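Local coordinates for protein mercuric reductase (Metallosphaera sedula, PDB 4YWO) that probably reduces mercuric ion to elemental mercury with electrons from NADPH, working as a homodimer with bound FAD, at residues 40-45 / 114-119; 367-372 / 393-398; 234-239 / 250-255; 384-389 / 406-411. One frame throughout, in Å; residues are numbered along the deposited sequence. Where two conformers were deposited one is given.

In the fold
Contacts 1 and 3 lie in the pyridine nucleotide-disulphide oxidoreductase region, contacts 2 and 4 in the dimerisation domain. Contact 1 is a parallel strand pair at the edge of the FAD-binding sheet, alone in touching the cofactor. Contact 2 pairs strands antiparallel, about 47 Å from contact 1 between centres. Contacts 2 and 4 share a sheet, strands 390-396 and 399-407 being neighbours; in contact 4 the end of the latter and its turn meet a loop. Backbone bonds dominate contacts 1 and 2; in contacts 3 and 4 an acidic side chain does much of the work. All are partly buried; contact 1 has the most buried residues (Pro-41 to Gly-45), and the second subunit reaches contact 4 alone.

Contact 1 (40-45 / 114-119); sequences KPVLIG and ELIQGE. With FAD (flavin-adenine dinucleotide), chain B.
The edge of the parallel sheet that binds FAD is formed here, where strand 114-117 runs alongside strand 42-45 at 19° to it. Five backbone hydrogen bonds join the two, passing from Glu-114 N to Pro-41 O, Leu-43 N to Glu-114 O, Ile-116 N to Leu-43 O, Gly-45 N to Ile-116 O and Gly-118 N to Gly-45 O. The last, 2.8 Å from Gly-118 N to Gly-45 O, carries the ladder one residue past strand 114-117. On one face Val-42, Ile-44, Glu-114 and Ile-116 gather. Val-42 turns CG1 anti to its backbone N (chi1 178°) to meet the CD1 tip of Ile-116 at 3.7 Å, while its other branch, CG2, lies beside the extended chain of Glu-114, 3.8 Å from OE1. On the reverse face Leu-43 and Leu-115 lie side by side and point the same way, their nearest methyls, CD2 of Leu-43 and CD1 of Leu-115, 4.1 Å apart. At the C-terminal end of the pair the adenine of FAD comes up: Gly-45 CA is 3.5 Å from N3A, and Gly-118 O is 3.4 Å from C2A. Val-128 and Val-130 of strand 127-130 pack against the isoleucine face, and strand 16-21 continues the sheet beyond strand 42-45. Strand ends meeting the adenine in this way are characteristic of the Rossmann-type FAD domain of the pyridine nucleotide-disulphide oxidoreductases.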
loop_
_atom_site.group_PDB
_atom_site.type_symbol
_atom_site.label_atom_id
_atom_site.label_comp_id
_atom_site.label_asym_id
_atom_site.label_seq_id
_atom_site.Cartn_x
_atom_site.Cartn_y
_atom_site.Cartn_z
ATOM N N LYS A 40 9.402 24.771 27.475
ATOM C CA LYS A 40 8.079 25.275 27.298
ATOM C C LYS A 40 8.135 26.450 26.296
ATOM O O LYS A 40 8.541 27.568 26.616
ATOM C CB LYS A 40 7.489 25.751 28.591
ATOM C CG LYS A 40 6.057 26.188 28.451
ATOM C CD LYS A 40 5.640 26.898 29.714
ATOM C CE LYS A 40 4.300 27.533 29.541
ATOM N NZ LYS A 40 3.859 27.997 30.882
ATOM N N PRO A 41 7.688 26.201 25.052
ATOM C CA PRO A 41 7.794 27.288 24.096
ATOM C C PRO A 41 6.675 28.230 24.129
ATOM O O PRO A 41 5.583 27.923 24.639
ATOM C CB PRO A 41 7.753 26.544 22.724
ATOM C CG PRO A 41 6.983 25.280 22.999
ATOM C CD PRO A 41 7.159 24.951 24.489
ATOM N N VAL A 42 6.856 29.403 23.519
ATOM C CA VAL A 42 5.770 30.277 23.258
ATOM C C VAL A 42 5.348 29.911 21.815
ATOM O O VAL A 42 6.192 29.791 20.939
ATOM C CB VAL A 42 6.198 31.758 23.282
ATOM C CG1 VAL A 42 5.009 32.609 22.957
ATOM C CG2 VAL A 42 6.798 32.129 24.619
ATOM N N LEU A 43 4.068 29.718 21.604
ATOM C CA LEU A 43 3.521 29.333 20.273
ATOM C C LEU A 43 2.545 30.395 19.855
ATOM O O LEU A 43 1.536 30.700 20.591
ATOM C CB LEU A 43 2.819 27.962 20.402
ATOM C CG LEU A 43 2.115 27.460 19.128
ATOM C CD1 LEU A 43 3.107 27.222 18.041
ATOM C CD2 LEU A 43 1.414 26.154 19.470
ATOM N N ILE A 44 2.849 31.076 18.740
ATOM C CA ILE A 44 2.056 32.171 18.319
ATOM C C ILE A 44 1.433 31.870 16.997
ATOM O O ILE A 44 2.162 31.552 16.078
ATOM C CB ILE A 44 2.950 33.428 18.156
ATOM C CG1 ILE A 44 3.724 33.701 19.397
ATOM C CG2 ILE A 44 2.086 34.676 17.763
ATOM C CD1 ILE A 44 4.879 34.701 19.362
ATOM N N GLY A 45 0.120 31.975 16.825
ATOM C CA GLY A 45 -0.487 31.744 15.593
ATOM C C GLY A 45 -1.747 32.547 15.375
ATOM O O GLY A 45 -2.333 33.078 16.333
ATOM N N GLU A 114 2.930 28.251 26.022
ATOM C CA GLU A 114 2.243 29.467 26.183
ATOM C C GLU A 114 1.708 29.838 24.822
ATOM O O GLU A 114 2.487 30.206 23.944
ATOM C CB GLU A 114 3.237 30.535 26.662
ATOM C CG GLU A 114 2.748 31.962 26.646
ATOM C CD GLU A 114 3.788 32.879 27.284
ATOM O OE1 GLU A 114 4.780 32.365 27.829
ATOM O OE2 GLU A 114 3.637 34.102 27.231
ATOM N N LEU A 115 0.413 29.708 24.652
ATOM C CA LEU A 115 -0.211 29.984 23.390
ATOM C C LEU A 115 -0.628 31.470 23.298
ATOM O O LEU A 115 -1.327 31.994 24.142
ATOM C CB LEU A 115 -1.420 29.118 23.238
ATOM C CG LEU A 115 -2.241 29.260 22.006
ATOM C CD1 LEU A 115 -1.485 28.762 20.806
ATOM C CD2 LEU A 115 -3.536 28.498 22.189
ATOM N N ILE A 116 -0.294 32.118 22.202
ATOM C CA ILE A 116 -0.785 33.462 21.882
ATOM C C ILE A 116 -1.428 33.508 20.550
ATOM O O ILE A 116 -0.833 33.005 19.589
ATOM C CB ILE A 116 0.387 34.443 21.943
ATOM C CG1 ILE A 116 1.122 34.377 23.281
ATOM C CG2 ILE A 116 -0.097 35.871 21.538
ATOM C CD1 ILE A 116 2.375 35.181 23.303
ATOM N N GLN A 117 -2.681 33.987 20.422
ATOM C CA GLN A 117 -3.306 34.090 19.174
ATOM C C GLN A 117 -3.212 35.500 18.630
ATOM O O GLN A 117 -3.692 36.465 19.241
ATOM C CB GLN A 117 -4.749 33.525 19.211
ATOM C CG GLN A 117 -4.675 32.006 19.374
ATOM C CD GLN A 117 -6.009 31.300 19.494
ATOM O OE1 GLN A 117 -6.422 30.539 18.597
ATOM N NE2 GLN A 117 -6.680 31.511 20.620
ATOM N N GLY A 118 -2.572 35.610 17.498
ATOM C CA GLY A 118 -2.386 36.889 16.864
ATOM C C GLY A 118 -1.339 36.838 15.783
ATOM O O GLY A 118 -0.640 35.839 15.651
ATOM N N GLU A 119 -1.211 37.939 15.025
ATOM C CA GLU A 119 -0.257 38.080 13.930
ATOM C C GLU A 119 1.063 38.565 14.528
ATOM O O GLU A 119 1.086 39.682 15.145
ATOM C CB GLU A 119 -0.765 38.987 12.845
ATOM C CG GLU A 119 0.194 39.183 11.739
ATOM C CD GLU A 119 -0.250 40.011 10.591
ATOM O OE1 GLU A 119 -0.765 39.412 9.621
ATOM O OE2 GLU A 119 -0.070 41.249 10.675
HETATM P PA FAD B . 0.557 26.167 7.826
HETATM O O1A FAD B . -0.131 24.957 8.413
HETATM O O2A FAD B . -0.211 27.107 6.927
HETATM O O5B FAD B . 1.184 27.026 9.034
HETATM C C5B FAD B . 0.943 28.428 9.127
HETATM C C4B FAD B . 0.078 28.714 10.349
HETATM O O4B FAD B . 0.707 29.707 11.163
HETATM C C3B FAD B . -1.290 29.239 9.946
HETATM O O3B FAD B . -2.313 28.365 10.431
HETATM C C2B FAD B . -1.425 30.606 10.586
HETATM O O2B FAD B . -2.538 30.616 11.486
HETATM C C1B FAD B . -0.134 30.849 11.351
HETATM N N9A FAD B . 0.540 32.061 10.823
HETATM C C8A FAD B . 0.826 32.302 9.530
HETATM N N7A FAD B . 1.445 33.501 9.381
HETATM C C5A FAD B . 1.563 34.050 10.604
HETATM C C6A FAD B . 2.119 35.305 11.162
HETATM N N6A FAD B . 2.689 36.237 10.361
HETATM N N1A FAD B . 2.040 35.488 12.499
HETATM C C2A FAD B . 1.477 34.570 13.307
HETATM N N3A FAD B . 0.953 33.410 12.869
HETATM C C4A FAD B . 0.965 33.097 11.551
HETATM N N1 FAD B . 0.051 17.838 1.815
HETATM C C2 FAD B . 0.180 16.490 1.903
HETATM O O2 FAD B . 1.247 16.017 2.351
HETATM N N3 FAD B . -0.794 15.641 1.529
HETATM C C4 FAD B . -1.965 16.068 1.041
HETATM O O4 FAD B . -2.851 15.253 0.701
HETATM C C4X FAD B . -2.187 17.529 0.911
HETATM N N5 FAD B . -3.341 18.039 0.427
HETATM C C5X FAD B . -3.513 19.378 0.322
HETATM C C6 FAD B . -4.708 19.881 -0.179
HETATM C C7 FAD B . -4.894 21.254 -0.291
HETATM C C7M FAD B . -6.190 21.796 -0.834
HETATM C C8 FAD B . -3.814 22.188 0.124
HETATM C C8M FAD B . -4.017 23.675 0.001
HETATM C C9 FAD B . -2.617 21.690 0.625
HETATM C C9A FAD B . -2.432 20.317 0.737
HETATM N N10 FAD B . -1.222 19.804 1.244
HETATM C C10 FAD B . -1.076 18.407 1.340
HETATM C "C1'" FAD B . -0.141 20.700 1.660
HETATM C "C2'" FAD B . -0.120 20.800 3.180
HETATM O "O2'" FAD B . -1.429 21.133 3.656
HETATM C "C3'" FAD B . 0.874 21.857 3.645
HETATM O "O3'" FAD B . 2.148 21.614 3.040
HETATM C "C4'" FAD B . 1.020 21.840 5.162
HETATM O "O4'" FAD B . -0.205 22.271 5.765
HETATM C "C5'" FAD B . 2.156 22.751 5.612
HETATM O "O5'" FAD B . 1.935 23.155 6.962
HETATM P P FAD B . 2.723 24.417 7.576
HETATM O O1P FAD B . 2.588 24.371 9.080
HETATM O O2P FAD B . 4.092 24.474 6.943
HETATM O O3P FAD B . 1.865 25.666 7.032
#

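Contact 2 (367-372 / 393-398); sequences EVEARV and MVTMNG
Val-368 fits its two methyls between Val-394 and Met-396 across an antiparallel strand pair at the edge of the dimerisation-domain sheet. Its CG1 meets CG1 of Val-394 at 4.1 Å, and CG2 rests against the sulfur and methyl of Met-396, 3.9 Å from SD. The methionine chain bends at chi2 (78°) and chi3 (90°), which lays SD and CE against the same valine methyl. Farther along this face the small Ala-370 stands across from Val-394, and Ala-361 of helix 358-362 packs over both valines. The reverse face is more polar: CB of Glu-369 lies 3.6 Å from the hydroxyl OG1 of Thr-395, while the glutamate's carboxylate is shared between Arg-371 of the same strand and Arg-452. Beneath these side chains, reciprocal backbone bonds link Glu-369 with Thr-395 and Arg-371 with Met-393, leaving Val-368 and Ala-370 in non-hydrogen-bonded pairs. At the strand end Asn-397 turns back, and in the conformer described its OD1 accepts from Glu-367 N at 3.1 Å, the donor lying above the amide plane. One water bridges beside it: it donates to Glu-367 O, accepts from Gly-398 N and pairs with Thr-395 OG1 at 2.7 Å.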
loop_
_atom_site.group_PDB
_atom_site.type_symbol
_atom_site.label_atom_id
_atom_site.label_comp_id
_atom_site.label_asym_id
_atom_site.label_seq_id
_atom_site.Cartn_x
_atom_site.Cartn_y
_atom_site.Cartn_z
ATOM N N GLU A 367 26.687 6.487 -12.943
ATOM C CA GLU A 367 26.154 5.544 -13.906
ATOM C C GLU A 367 24.624 5.425 -13.630
ATOM O O GLU A 367 24.260 4.916 -12.566
ATOM C CB GLU A 367 26.795 4.168 -13.716
ATOM C CG GLU A 367 28.286 4.082 -14.101
ATOM C CD GLU A 367 28.743 2.657 -14.414
ATOM O OE1 GLU A 367 29.927 2.469 -14.794
ATOM O OE2 GLU A 367 27.915 1.714 -14.313
ATOM N N VAL A 368 23.799 5.863 -14.579
ATOM C CA VAL A 368 22.313 5.873 -14.342
ATOM C C VAL A 368 21.657 4.786 -15.149
ATOM O O VAL A 368 21.973 4.634 -16.314
ATOM C CB VAL A 368 21.746 7.247 -14.593
ATOM C CG1 VAL A 368 20.195 7.277 -14.539
ATOM C CG2 VAL A 368 22.281 8.243 -13.624
ATOM N N GLU A 369 20.756 3.977 -14.538
ATOM C CA GLU A 369 19.871 3.112 -15.268
ATOM C C GLU A 369 18.407 3.430 -14.889
ATOM O O GLU A 369 18.142 3.899 -13.773
ATOM C CB GLU A 369 20.167 1.663 -15.035
ATOM C CG GLU A 369 21.593 1.203 -15.382
ATOM C CD GLU A 369 21.760 -0.308 -15.251
ATOM O OE1 GLU A 369 22.465 -0.753 -14.298
ATOM O OE2 GLU A 369 21.163 -1.069 -16.060
ATOM N N ALA A 370 17.518 3.133 -15.768
ATOM C CA ALA A 370 16.092 3.311 -15.476
ATOM C C ALA A 370 15.281 2.252 -16.171
ATOM O O ALA A 370 15.638 1.817 -17.310
ATOM C CB ALA A 370 15.633 4.673 -15.884
ATOM N N ARG A 371 14.138 1.835 -15.605
ATOM C CA ARG A 371 13.251 0.904 -16.250
ATOM C C ARG A 371 11.837 1.352 -15.943
ATOM O O ARG A 371 11.531 1.903 -14.843
ATOM C CB ARG A 371 13.433 -0.540 -15.815
ATOM C CG ARG A 371 14.774 -1.199 -16.037
ATOM C CD ARG A 371 14.942 -1.460 -17.548
ATOM N NE ARG A 371 16.247 -2.112 -17.822
ATOM C CZ ARG A 371 17.403 -1.508 -17.918
ATOM N NH1 ARG A 371 17.551 -0.227 -17.907
ATOM N NH2 ARG A 371 18.507 -2.232 -18.155
ATOM N N VAL A 372 10.956 1.022 -16.864
ATOM C CA VAL A 372 9.519 1.273 -16.702
ATOM C C VAL A 372 8.750 -0.005 -16.949
ATOM O O VAL A 372 8.930 -0.678 -17.981
ATOM C CB VAL A 372 8.982 2.327 -17.700
ATOM C CG1 VAL A 372 7.452 2.490 -17.566
ATOM C CG2 VAL A 372 9.696 3.654 -17.582
ATOM N N MET A 393 11.564 3.093 -12.182
ATOM C CA MET A 393 12.630 3.008 -11.176
ATOM C C MET A 393 13.918 3.536 -11.746
ATOM O O MET A 393 14.215 3.233 -12.926
ATOM C CB MET A 393 12.756 1.585 -10.639
ATOM C CG MET A 393 13.811 1.341 -9.515
ATOM S SD MET A 393 13.780 -0.311 -8.872
ATOM C CE MET A 393 12.365 -0.183 -7.794
ATOM N N VAL A 394 14.611 4.357 -10.994
ATOM C CA VAL A 394 15.845 4.980 -11.428
ATOM C C VAL A 394 16.968 4.639 -10.478
ATOM O O VAL A 394 16.788 4.717 -9.257
ATOM C CB VAL A 394 15.708 6.495 -11.468
ATOM C CG1 VAL A 394 16.977 7.174 -11.949
ATOM C CG2 VAL A 394 14.485 7.003 -12.234
ATOM N N THR A 395 18.121 4.164 -11.009
ATOM C CA THR A 395 19.245 3.804 -10.096
ATOM C C THR A 395 20.436 4.664 -10.475
ATOM O O THR A 395 20.564 5.092 -11.607
ATOM C CB THR A 395 19.688 2.327 -10.137
ATOM O OG1 THR A 395 20.176 2.024 -11.495
ATOM C CG2 THR A 395 18.518 1.378 -9.798
ATOM N N MET A 396 21.309 4.964 -9.492
ATOM C CA MET A 396 22.532 5.767 -9.750
ATOM C C MET A 396 23.608 4.966 -9.013
ATOM O O MET A 396 23.496 4.696 -7.819
ATOM C CB MET A 396 22.326 7.168 -9.203
ATOM C CG MET A 396 23.617 7.877 -8.748
ATOM S SD MET A 396 24.282 8.378 -10.313
ATOM C CE MET A 396 23.385 9.963 -10.253
ATOM N N ASN A 397 24.615 4.516 -9.769
ATOM C CA ASN A 397 25.663 3.655 -9.232
ATOM C C ASN A 397 25.163 2.415 -8.529
ATOM O O ASN A 397 25.702 1.967 -7.510
ATOM C CB ASN A 397 26.614 4.520 -8.394
ATOM C CG ASN A 397 27.415 5.385 -9.294
ATOM O OD1 ASN A 397 27.693 4.930 -10.397
ATOM N ND2 ASN A 397 27.639 6.667 -8.944
ATOM N N GLY A 398 24.074 1.881 -9.048
ATOM C CA GLY A 398 23.481 0.676 -8.627
ATOM C C GLY A 398 22.542 0.824 -7.414
ATOM O O GLY A 398 21.980 -0.133 -7.013
HETATM O O HOH W 1 22.820 2.485 -11.741
#

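Contact 3 (234-239 / 250-255); sequences TGVNVK and ITDKGE
Segments 234-239 and 250-255 run roughly antiparallel and are joined along the backbone by Asp-252 N to Asn-237 O and Lys-239 N to Ile-250 O, on both sides of the non-hydrogen-bonded pair Val-238 and Thr-251. The side chain of Asp-252 adds two more bonds to Asn-237, three in all. Its OD1 takes the backbone N of Asn-237 in a nearly straight bond (177°), met from above the carboxylate plane, and OD2 receives ND2 of the same residue at 2.8 Å on its syn side. The amide and carboxylate planes stand 78° apart, yet OD2 lies in the plane of the amide. This is the open end of the hairpin made by strands 238-243 and 247-251, where the chain turns on into strand 254-258. Thr-251 shapes that turn: OG1 accepts from Lys-253 N, an ST turn, and donates to Gly-254 O at 2.6 Å. CG2 of Val-236 lies against Thr-251, and Lys-253 NZ reaches Gly-235 O in a weak bond.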
loop_
_atom_site.group_PDB
_atom_site.type_symbol
_atom_site.label_atom_id
_atom_site.label_comp_id
_atom_site.label_asym_id
_atom_site.label_seq_id
_atom_site.Cartn_x
_atom_site.Cartn_y
_atom_site.Cartn_z
ATOM N N THR A 234 -4.129 22.473 -22.753
ATOM C CA THR A 234 -2.791 22.810 -22.416
ATOM C C THR A 234 -2.209 23.924 -23.405
ATOM O O THR A 234 -2.815 24.131 -24.424
ATOM C CB THR A 234 -1.857 21.597 -22.500
ATOM O OG1 THR A 234 -2.130 20.856 -23.697
ATOM C CG2 THR A 234 -2.141 20.681 -21.310
ATOM N N GLY A 235 -1.053 24.444 -23.071
ATOM C CA GLY A 235 -0.453 25.536 -23.871
ATOM C C GLY A 235 -1.310 26.773 -23.964
ATOM O O GLY A 235 -1.262 27.493 -24.980
ATOM N N VAL A 236 -2.114 27.040 -22.954
ATOM C CA VAL A 236 -3.015 28.203 -22.975
ATOM C C VAL A 236 -2.620 29.331 -22.035
ATOM O O VAL A 236 -2.218 29.158 -20.859
ATOM C CB VAL A 236 -4.476 27.787 -22.826
ATOM C CG1 VAL A 236 -4.706 26.973 -21.554
ATOM C CG2 VAL A 236 -5.387 28.999 -22.799
ATOM N N ASN A 237 -2.759 30.569 -22.563
ATOM C CA ASN A 237 -2.534 31.802 -21.788
ATOM C C ASN A 237 -3.811 32.487 -21.581
ATOM O O ASN A 237 -4.571 32.666 -22.540
ATOM C CB ASN A 237 -1.614 32.789 -22.518
ATOM C CG ASN A 237 -0.222 32.215 -22.675
ATOM O OD1 ASN A 237 0.515 32.057 -21.695
ATOM N ND2 ASN A 237 0.111 31.808 -23.891
ATOM N N VAL A 238 -4.105 32.744 -20.325
ATOM C CA VAL A 238 -5.344 33.380 -19.947
ATOM C C VAL A 238 -5.064 34.873 -20.040
ATOM O O VAL A 238 -4.201 35.329 -19.399
ATOM C CB VAL A 238 -5.776 32.991 -18.517
ATOM C CG1 VAL A 238 -7.025 33.759 -18.113
ATOM C CG2 VAL A 238 -6.080 31.488 -18.525
ATOM N N LYS A 239 -5.834 35.600 -20.845
ATOM C CA LYS A 239 -5.640 37.065 -21.057
ATOM C C LYS A 239 -6.485 37.961 -20.154
ATOM O O LYS A 239 -6.032 39.032 -19.715
ATOM C CB LYS A 239 -5.946 37.390 -22.516
ATOM C CG LYS A 239 -5.219 36.493 -23.470
ATOM C CD LYS A 239 -5.068 37.131 -24.834
ATOM C CE LYS A 239 -6.391 37.286 -25.545
ATOM N NZ LYS A 239 -6.173 37.210 -27.015
ATOM N N ILE A 250 -11.147 34.375 -21.002
ATOM C CA ILE A 250 -10.708 34.658 -22.355
ATOM C C ILE A 250 -9.248 34.266 -22.442
ATOM O O ILE A 250 -8.404 34.696 -21.712
ATOM C CB ILE A 250 -10.886 36.172 -22.700
ATOM C CG1 ILE A 250 -12.386 36.562 -22.591
ATOM C CG2 ILE A 250 -10.377 36.463 -24.107
ATOM C CD1 ILE A 250 -12.604 38.010 -22.212
ATOM N N THR A 251 -8.925 33.461 -23.404
ATOM C CA THR A 251 -7.581 32.948 -23.526
ATOM C C THR A 251 -7.173 33.121 -24.958
ATOM O O THR A 251 -8.013 33.448 -25.802
ATOM C CB THR A 251 -7.539 31.396 -23.221
ATOM O OG1 THR A 251 -8.042 30.637 -24.328
ATOM C CG2 THR A 251 -8.362 31.056 -21.997
ATOM N N ASP A 252 -5.914 32.829 -25.242
ATOM C CA ASP A 252 -5.455 32.805 -26.618
ATOM C C ASP A 252 -5.885 31.551 -27.399
ATOM O O ASP A 252 -5.478 31.370 -28.531
ATOM C CB ASP A 252 -3.928 33.015 -26.677
ATOM C CG ASP A 252 -3.114 31.897 -25.951
ATOM O OD1 ASP A 252 -3.679 30.854 -25.491
ATOM O OD2 ASP A 252 -1.879 32.080 -25.830
ATOM N N LYS A 253 -6.646 30.649 -26.790
ATOM C CA LYS A 253 -7.229 29.514 -27.505
ATOM C C LYS A 253 -8.730 29.467 -27.381
ATOM O O LYS A 253 -9.289 28.375 -27.336
ATOM C CB LYS A 253 -6.690 28.188 -26.930
ATOM C CG LYS A 253 -5.179 28.010 -27.051
ATOM C CD LYS A 253 -4.726 27.878 -28.509
ATOM C CE LYS A 253 -3.221 28.040 -28.681
ATOM N NZ LYS A 253 -2.515 26.948 -27.968
ATOM N N GLY A 254 -9.379 30.623 -27.239
ATOM C CA GLY A 254 -10.842 30.700 -27.140
ATOM C C GLY A 254 -11.341 31.084 -25.772
ATOM O O GLY A 254 -10.568 31.248 -24.833
ATOM N N GLU A 255 -12.645 31.231 -25.684
ATOM C CA GLU A 255 -13.309 31.684 -24.487
ATOM C C GLU A 255 -13.885 30.441 -23.812
ATOM O O GLU A 255 -14.394 29.555 -24.454
ATOM C CB GLU A 255 -14.400 32.686 -24.812
ATOM C CG GLU A 255 -13.831 33.985 -25.360
ATOM C CD GLU A 255 -14.883 35.011 -25.717
ATOM O OE1 GLU A 255 -15.829 35.215 -24.934
ATOM O OE2 GLU A 255 -14.749 35.614 -26.797
#

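Contact 4 (384-389 / 406-411); sequences INSRLG and VGENVA
Ser-386 and Glu-408 make the one direct hydrogen bond between loop 384-389 and the type II turn, Gly-407 to Val-410, that ends strand 399-407 in the dimerisation domain. OG of Ser-386 donates to OE2 of Glu-408 at 2.7 Å and meets its anti lone pair, away from the other oxygen. The serine hydroxyl stands anti to the backbone N (chi1 -168°), which turns it toward the glutamate, and the glutamate chain bends at chi2 (66°) to bring its carboxylate alongside. OE1 has a second partner in Gln-348, so both carboxylate oxygens are engaged and the group's rotation is probably fixed. Water supplies a further polar link, donating to Ser-386 O at 2.8 Å and accepting from Glu-408 N. Apolar contacts flank this polar centre. At one end CD1 of Ile-384 touches CB and CG of Glu-408, both at 3.9 Å; at the other CD2 of Leu-388 meets CG1 of Val-406 at 3.9 Å. A CA-H...O contact closes the set, with Gly-389 CA 3.2 Å from Val-406 O. The loop follows helix 379-383, which ends in a Schellman motif with Asn-385 at its C-prime position, and leads into strand 390-396. Helix 215-227 lies against Leu-388 and Val-406, strand 350-355 flanks Val-406, and Ile-384 packs on Tyr-66 of the second subunit.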
loop_
_atom_site.group_PDB
_atom_site.type_symbol
_atom_site.label_atom_id
_atom_site.label_comp_id
_atom_site.label_asym_id
_atom_site.label_seq_id
_atom_site.Cartn_x
_atom_site.Cartn_y
_atom_site.Cartn_z
ATOM N N ILE A 384 -8.135 -6.445 -10.353
ATOM C CA ILE A 384 -9.023 -5.386 -9.876
ATOM C C ILE A 384 -9.397 -4.378 -10.948
ATOM O O ILE A 384 -9.854 -3.288 -10.610
ATOM C CB ILE A 384 -8.414 -4.698 -8.611
ATOM C CG1 ILE A 384 -7.165 -3.854 -8.935
ATOM C CG2 ILE A 384 -8.145 -5.668 -7.479
ATOM C CD1 ILE A 384 -6.515 -3.049 -7.828
ATOM N N ASN A 385 -9.163 -4.730 -12.188
ATOM C CA ASN A 385 -9.577 -3.889 -13.320
ATOM C C ASN A 385 -8.971 -2.488 -13.249
ATOM O O ASN A 385 -9.677 -1.465 -13.399
ATOM C CB ASN A 385 -11.130 -3.814 -13.366
ATOM C CG ASN A 385 -11.755 -5.096 -13.855
ATOM O OD1 ASN A 385 -11.056 -5.992 -14.326
ATOM N ND2 ASN A 385 -13.097 -5.206 -13.752
ATOM N N SER A 386 -7.666 -2.414 -12.959
ATOM C CA SER A 386 -6.999 -1.096 -12.862
ATOM C C SER A 386 -5.684 -1.137 -13.572
ATOM O O SER A 386 -4.593 -1.007 -13.029
ATOM C CB SER A 386 -6.880 -0.701 -11.377
ATOM O OG SER A 386 -6.498 0.688 -11.345
ATOM N N ARG A 387 -5.770 -1.384 -14.879
ATOM C CA ARG A 387 -4.567 -1.654 -15.643
ATOM C C ARG A 387 -3.836 -0.389 -16.132
ATOM O O ARG A 387 -2.673 -0.537 -16.518
ATOM C CB ARG A 387 -4.912 -2.501 -16.906
ATOM C CG ARG A 387 -5.419 -3.890 -16.532
ATOM C CD ARG A 387 -5.798 -4.566 -17.824
ATOM N NE ARG A 387 -5.941 -5.980 -17.740
ATOM C CZ ARG A 387 -6.978 -6.671 -17.308
ATOM N NH1 ARG A 387 -8.040 -6.075 -16.676
ATOM N NH2 ARG A 387 -6.897 -8.027 -17.471
ATOM N N LEU A 388 -4.427 0.804 -16.066
ATOM C CA LEU A 388 -3.763 2.018 -16.468
ATOM C C LEU A 388 -2.603 2.334 -15.504
ATOM O O LEU A 388 -2.769 2.160 -14.275
ATOM C CB LEU A 388 -4.747 3.163 -16.496
ATOM C CG LEU A 388 -4.147 4.489 -16.961
ATOM C CD1 LEU A 388 -5.120 5.380 -17.729
ATOM C CD2 LEU A 388 -3.540 5.270 -15.817
ATOM N N GLY A 389 -1.459 2.647 -16.047
ATOM C CA GLY A 389 -0.353 3.117 -15.233
ATOM C C GLY A 389 0.942 2.453 -15.481
ATOM O O GLY A 389 1.121 1.690 -16.431
ATOM N N VAL A 406 2.057 5.281 -11.289
ATOM C CA VAL A 406 0.638 5.616 -11.451
ATOM C C VAL A 406 -0.060 4.255 -11.364
ATOM O O VAL A 406 0.250 3.314 -12.093
ATOM C CB VAL A 406 0.383 6.347 -12.817
ATOM C CG1 VAL A 406 -1.121 6.462 -12.993
ATOM C CG2 VAL A 406 1.112 7.648 -12.858
ATOM N N GLY A 407 -1.096 4.179 -10.517
ATOM C CA GLY A 407 -1.872 2.961 -10.407
ATOM C C GLY A 407 -2.734 2.982 -9.145
ATOM O O GLY A 407 -2.713 3.945 -8.346
ATOM N N GLU A 408 -3.519 1.958 -8.988
ATOM C CA GLU A 408 -4.501 1.916 -7.906
ATOM C C GLU A 408 -3.774 1.846 -6.547
ATOM O O GLU A 408 -3.029 0.905 -6.265
ATOM C CB GLU A 408 -5.365 0.633 -8.037
ATOM C CG GLU A 408 -6.684 0.778 -7.348
ATOM C CD GLU A 408 -7.579 1.859 -8.042
ATOM O OE1 GLU A 408 -8.195 2.498 -7.215
ATOM O OE2 GLU A 408 -7.574 2.136 -9.334
ATOM N N ASN A 409 -4.022 2.816 -5.691
ATOM C CA ASN A 409 -3.503 2.872 -4.354
ATOM C C ASN A 409 -1.987 2.816 -4.305
ATOM O O ASN A 409 -1.423 2.404 -3.310
ATOM C CB ASN A 409 -4.043 1.739 -3.510
ATOM C CG ASN A 409 -5.544 1.787 -3.321
ATOM O OD1 ASN A 409 -6.203 0.696 -3.350
ATOM N ND2 ASN A 409 -6.086 2.948 -3.065
ATOM N N VAL A 410 -1.298 3.340 -5.362
ATOM C CA VAL A 410 0.179 3.368 -5.285
ATOM C C VAL A 410 0.669 4.269 -4.143
ATOM O O VAL A 410 1.823 4.194 -3.780
ATOM C CB VAL A 410 0.835 3.616 -6.645
ATOM C CG1 VAL A 410 0.559 2.513 -7.642
ATOM C CG2 VAL A 410 0.497 4.982 -7.244
ATOM N N ALA A 411 -0.171 5.160 -3.632
ATOM C CA ALA A 411 0.231 5.892 -2.460
ATOM C C ALA A 411 0.675 5.007 -1.286
ATOM O O ALA A 411 1.565 5.426 -0.525
ATOM C CB ALA A 411 -0.910 6.735 -1.963
HETATM O O HOH W 2 -3.170 -0.305 -10.727
#